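Local coordinates for protein predicted ATPase of the ABC class (Vibrio vulnificus, PDB 5D6A) that binds the ATP analogue AMP-PNP in a P-loop domain and probably hydrolyses ATP, as expected of an ABC-class ATPase, at residues L316-N321 / P455-P460; P389-I394 / G413-V418. All blocks are in the same frame, centred on the assembly; numbering follows the deposited sequence.

Interaction 1: residues L316-N321 / P455-P460; sequences LSNYIN and PLVTFP
The carboxamide of N318 hydrogen-bonds both the N-H and the C=O of V457. Its ND2 donates a hydrogen bond to the carbonyl O of V457, with 2.7 Å from ND2 to O. The bond is nearly straight, 172° at the hydrogen. The acceptor lies in the plane of the N318 amide, and the donor is tilted slightly from the plane of the V457 carbonyl. The second bond runs the other way. V457 N donates to N318 OD1 at 3.3 Å. This bond is longer, and its donor stands well above the plane of the N318 carbonyl. One side chain thus satisfies both the N-H and the C=O of a residue in an irregular segment, as the next strand of a sheet would. The pair fixes the rotation of the amide.

Apolar groups line the same amide. The CD1 methyl of L456 lies 3.3 Å from N318 ND2 and also meets CB and CG. The leucine reaches there with CG anti to its backbone N (chi1 -179°). The F459 ring approaches obliquely, its CE2 3.5 Å from N318 ND2. The carbonyl O of V457 sits over one face of that ring, toward its rim. S317 CB is near the ring at CZ, 4.3 Å away, while S317 OG is hydrogen-bonded to N315 OD1. CB of N318 lies over one face of the Y319 ring, offset toward the rim. Within the turn, L316 O accepts from both Y319 N and I320 N.

Both segments are loops of the P-loop domain. N318, Y319 and F459 pack on Q348 of helix 339-352. L456 lies against Q396, L397 and E400 of helix 390-401, so the contact bridges these two helices.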
# COMPACT_ATOMS: atom_id res chain seq x y z
N LEU A 316 7.84 13.28 22.59
CA LEU A 316 7.46 11.91 22.93
C LEU A 316 7.90 11.53 24.35
O LEU A 316 8.00 10.35 24.67
CB LEU A 316 8.07 10.94 21.92
CG LEU A 316 7.75 11.25 20.46
CD1 LEU A 316 8.41 10.24 19.53
CD2 LEU A 316 6.24 11.27 20.22
N SER A 317 8.12 12.53 25.19
CA SER A 317 8.56 12.31 26.57
C SER A 317 7.67 11.34 27.34
O SER A 317 8.15 10.59 28.18
CB SER A 317 8.65 13.63 27.33
OG SER A 317 9.57 14.51 26.72
N ASN A 318 6.37 11.38 27.06
CA ASN A 318 5.41 10.51 27.75
C ASN A 318 5.54 9.03 27.41
O ASN A 318 5.00 8.19 28.12
CB ASN A 318 3.98 10.96 27.48
CG ASN A 318 3.68 12.35 28.02
OD1 ASN A 318 4.40 12.86 28.88
ND2 ASN A 318 2.60 12.95 27.53
N TYR A 319 6.25 8.71 26.33
CA TYR A 319 6.40 7.31 25.92
C TYR A 319 7.86 6.91 25.78
O TYR A 319 8.29 5.93 26.38
CB TYR A 319 5.63 7.08 24.63
CG TYR A 319 4.19 7.54 24.73
CD1 TYR A 319 3.25 6.79 25.42
CD2 TYR A 319 3.78 8.75 24.16
CE1 TYR A 319 1.94 7.22 25.54
CE2 TYR A 319 2.48 9.19 24.27
CZ TYR A 319 1.56 8.42 24.96
OH TYR A 319 0.25 8.83 25.08
N ILE A 320 8.62 7.67 25.00
CA ILE A 320 10.04 7.39 24.80
C ILE A 320 10.84 8.19 25.83
O ILE A 320 10.66 9.40 25.95
CB ILE A 320 10.49 7.73 23.37
CG1 ILE A 320 9.67 6.91 22.37
CG2 ILE A 320 11.98 7.45 23.21
CD1 ILE A 320 9.98 7.20 20.92
N ASN A 321 11.72 7.51 26.55
CA ASN A 321 12.52 8.14 27.59
C ASN A 321 13.96 8.45 27.16
O ASN A 321 14.50 9.50 27.51
CB ASN A 321 12.53 7.25 28.84
CG ASN A 321 11.14 7.04 29.41
OD1 ASN A 321 10.28 7.92 29.32
ND2 ASN A 321 10.92 5.89 30.02
N PRO A 455 3.62 10.96 35.74
CA PRO A 455 2.50 11.80 35.29
C PRO A 455 2.47 12.07 33.79
O PRO A 455 3.47 12.49 33.21
CB PRO A 455 2.74 13.11 36.05
CG PRO A 455 4.22 13.18 36.20
CD PRO A 455 4.71 11.76 36.32
N LEU A 456 1.32 11.82 33.17
CA LEU A 456 1.13 12.07 31.74
C LEU A 456 1.08 13.58 31.53
O LEU A 456 0.16 14.24 31.99
CB LEU A 456 -0.17 11.43 31.25
CG LEU A 456 -0.50 11.57 29.77
CD1 LEU A 456 0.50 10.80 28.93
CD2 LEU A 456 -1.91 11.08 29.48
N VAL A 457 2.08 14.12 30.82
CA VAL A 457 2.18 15.56 30.60
C VAL A 457 1.51 16.03 29.30
O VAL A 457 1.76 15.47 28.24
CB VAL A 457 3.65 16.01 30.59
CG1 VAL A 457 3.76 17.52 30.44
CG2 VAL A 457 4.36 15.54 31.85
N THR A 458 0.68 17.05 29.42
CA THR A 458 0.01 17.66 28.27
C THR A 458 0.93 18.75 27.73
O THR A 458 1.52 19.50 28.52
CB THR A 458 -1.35 18.28 28.67
OG1 THR A 458 -2.23 17.25 29.12
CG2 THR A 458 -1.99 19.02 27.49
N PHE A 459 1.06 18.85 26.41
CA PHE A 459 1.95 19.84 25.80
C PHE A 459 1.20 20.80 24.88
O PHE A 459 0.14 20.46 24.34
CB PHE A 459 3.03 19.14 24.96
CG PHE A 459 3.72 18.02 25.68
CD1 PHE A 459 4.66 18.28 26.67
CD2 PHE A 459 3.45 16.70 25.35
CE1 PHE A 459 5.30 17.25 27.33
CE2 PHE A 459 4.10 15.66 26.00
CZ PHE A 459 5.02 15.94 26.99
N PRO A 460 1.76 22.01 24.69
CA PRO A 460 1.14 22.93 23.74
C PRO A 460 1.33 22.39 22.33
O PRO A 460 2.37 21.79 22.05
CB PRO A 460 1.93 24.23 23.94
CG PRO A 460 3.23 23.81 24.54
CD PRO A 460 2.92 22.61 25.37

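Interaction 2: residues P389-I394 / G413-V418; sequences PLVDRI and GDYLDV
Y415 reaches across to the first turn of helix 390-401, and one face of its ring packs against V391. CG is anti to the carbonyl carbon (chi1 -81°), and the ring end comes nearer to 389-394 than CB does. Further out, CE2 comes within 4.2 Å of I394 CD1, which lies at the ring edge, near its plane. CE2 is also 3.9 Å from V391 CA. On the other flank, CE1 is 4.0 Å from V391 CB. Y415 CZ is 3.8 Å from V391 CB. V391 CB stands over the ring face, 18° off the normal, in a CH-pi contact displaced toward the rim. At the tip, OH meets L390 CB at 3.5 Å and lies 3.4 Å from V391 N. The same OH has a weak hydrogen bond to M370 O, which gives the buried hydroxyl a polar partner.

V391 CG2 lies 4.0 Å from D414 O. One turn along the helix, I394 CG2 packs on V418 CG1, also at 4.0 Å. Helix 390-401 is the last helix of the connection between parallel strands 357-361 and 404-408. I394 touches I260 and I407, Y415 touches L262 and I407, and V418 touches I260. Helix and 413-418 segment thus pack together on strands 260-264 and 404-408, an apolar layer over the sheet as in alpha/beta P-loop NTPase folds.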
# COMPACT_ATOMS: atom_id res chain seq x y z
N PRO A 389 5.50 1.54 27.91
CA PRO A 389 4.46 0.95 27.07
C PRO A 389 3.08 1.54 27.32
O PRO A 389 2.79 2.01 28.42
CB PRO A 389 4.49 -0.53 27.46
CG PRO A 389 4.93 -0.52 28.88
CD PRO A 389 5.88 0.64 29.01
N LEU A 390 2.23 1.50 26.29
CA LEU A 390 0.88 2.05 26.36
C LEU A 390 0.11 1.60 27.60
O LEU A 390 -0.58 2.40 28.23
CB LEU A 390 0.10 1.69 25.10
CG LEU A 390 -1.36 2.14 25.04
CD1 LEU A 390 -1.50 3.64 25.23
CD2 LEU A 390 -1.99 1.71 23.72
N VAL A 391 0.24 0.32 27.96
CA VAL A 391 -0.47 -0.23 29.12
C VAL A 391 -0.33 0.67 30.36
O VAL A 391 -1.26 0.77 31.17
CB VAL A 391 -0.00 -1.67 29.43
CG1 VAL A 391 1.48 -1.72 29.76
CG2 VAL A 391 -0.82 -2.27 30.57
N ASP A 392 0.82 1.33 30.51
CA ASP A 392 1.06 2.22 31.65
C ASP A 392 0.45 3.61 31.45
O ASP A 392 0.11 4.28 32.43
CB ASP A 392 2.57 2.35 31.91
CG ASP A 392 3.23 1.04 32.32
OD1 ASP A 392 2.51 0.09 32.68
OD2 ASP A 392 4.48 0.97 32.31
N ARG A 393 0.31 4.04 30.20
CA ARG A 393 -0.23 5.37 29.90
C ARG A 393 -1.71 5.36 29.54
O ARG A 393 -2.43 6.31 29.83
CB ARG A 393 0.54 6.01 28.74
CG ARG A 393 2.01 6.28 29.03
CD ARG A 393 2.19 7.25 30.19
NE ARG A 393 3.58 7.66 30.34
CZ ARG A 393 4.03 8.48 31.28
NH1 ARG A 393 3.19 9.00 32.18
NH2 ARG A 393 5.32 8.79 31.33
N ILE A 394 -2.17 4.28 28.92
CA ILE A 394 -3.57 4.18 28.49
C ILE A 394 -4.55 4.51 29.61
O ILE A 394 -5.59 5.14 29.35
CB ILE A 394 -3.88 2.78 27.91
CG1 ILE A 394 -5.24 2.79 27.21
CG2 ILE A 394 -3.80 1.71 29.00
CD1 ILE A 394 -5.61 1.45 26.60
N GLY A 413 -2.22 -10.05 28.14
CA GLY A 413 -3.27 -10.09 29.16
C GLY A 413 -3.14 -9.09 30.29
O GLY A 413 -4.02 -9.02 31.15
N ASP A 414 -2.05 -8.32 30.31
CA ASP A 414 -1.85 -7.33 31.38
C ASP A 414 -2.77 -6.11 31.24
O ASP A 414 -2.89 -5.31 32.17
CB ASP A 414 -0.37 -6.92 31.47
CG ASP A 414 0.19 -6.45 30.15
OD1 ASP A 414 -0.53 -6.50 29.13
OD2 ASP A 414 1.37 -6.05 30.12
N TYR A 415 -3.42 -5.97 30.08
CA TYR A 415 -4.37 -4.88 29.85
C TYR A 415 -5.69 -5.13 30.57
O TYR A 415 -6.42 -4.19 30.88
CB TYR A 415 -4.67 -4.71 28.36
CG TYR A 415 -3.65 -3.91 27.59
CD1 TYR A 415 -2.49 -4.50 27.11
CD2 TYR A 415 -3.87 -2.57 27.32
CE1 TYR A 415 -1.56 -3.76 26.40
CE2 TYR A 415 -2.95 -1.82 26.60
CZ TYR A 415 -1.80 -2.42 26.14
OH TYR A 415 -0.89 -1.68 25.43
N LEU A 416 -6.01 -6.40 30.83
CA LEU A 416 -7.26 -6.78 31.50
C LEU A 416 -7.44 -6.08 32.84
O LEU A 416 -8.57 -5.89 33.30
CB LEU A 416 -7.29 -8.29 31.74
CG LEU A 416 -7.25 -9.20 30.51
CD1 LEU A 416 -7.18 -10.66 30.95
CD2 LEU A 416 -8.46 -8.96 29.61
N ASP A 417 -6.33 -5.70 33.46
CA ASP A 417 -6.36 -5.05 34.76
C ASP A 417 -6.95 -3.64 34.70
O ASP A 417 -7.83 -3.30 35.50
CB ASP A 417 -4.93 -5.01 35.33
CG ASP A 417 -4.89 -4.65 36.81
OD1 ASP A 417 -5.96 -4.62 37.47
OD2 ASP A 417 -3.78 -4.40 37.32
N VAL A 418 -6.48 -2.83 33.75
CA VAL A 418 -6.94 -1.44 33.63
C VAL A 418 -8.20 -1.24 32.77
O VAL A 418 -8.76 -0.15 32.74
CB VAL A 418 -5.80 -0.54 33.09
CG1 VAL A 418 -5.53 -0.82 31.61
CG2 VAL A 418 -6.13 0.94 33.29

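Interactions 1 and 2 have their centres about 17 Å apart and meet at helix 390-401. R393, in the first turns of that helix, links them. Its NE makes a weak hydrogen bond to N318 O, 2.7 Å from NE to O. NH1, hydrogen-bonded to Q396 OE1, packs 3.5 Å from L456 N, while CG packs on Y319 CE1 at 3.6 Å. Along the chain, both segments of interaction 2 fall between those of interaction 1. The distances place interaction 1, and probably interaction 2, away from the nucleotide. The Y319 side chain lies about 13 Å from bound AMP-PNP and about 12 Å from a sodium ion; the L390 side chain is about 14 Å from a sodium ion.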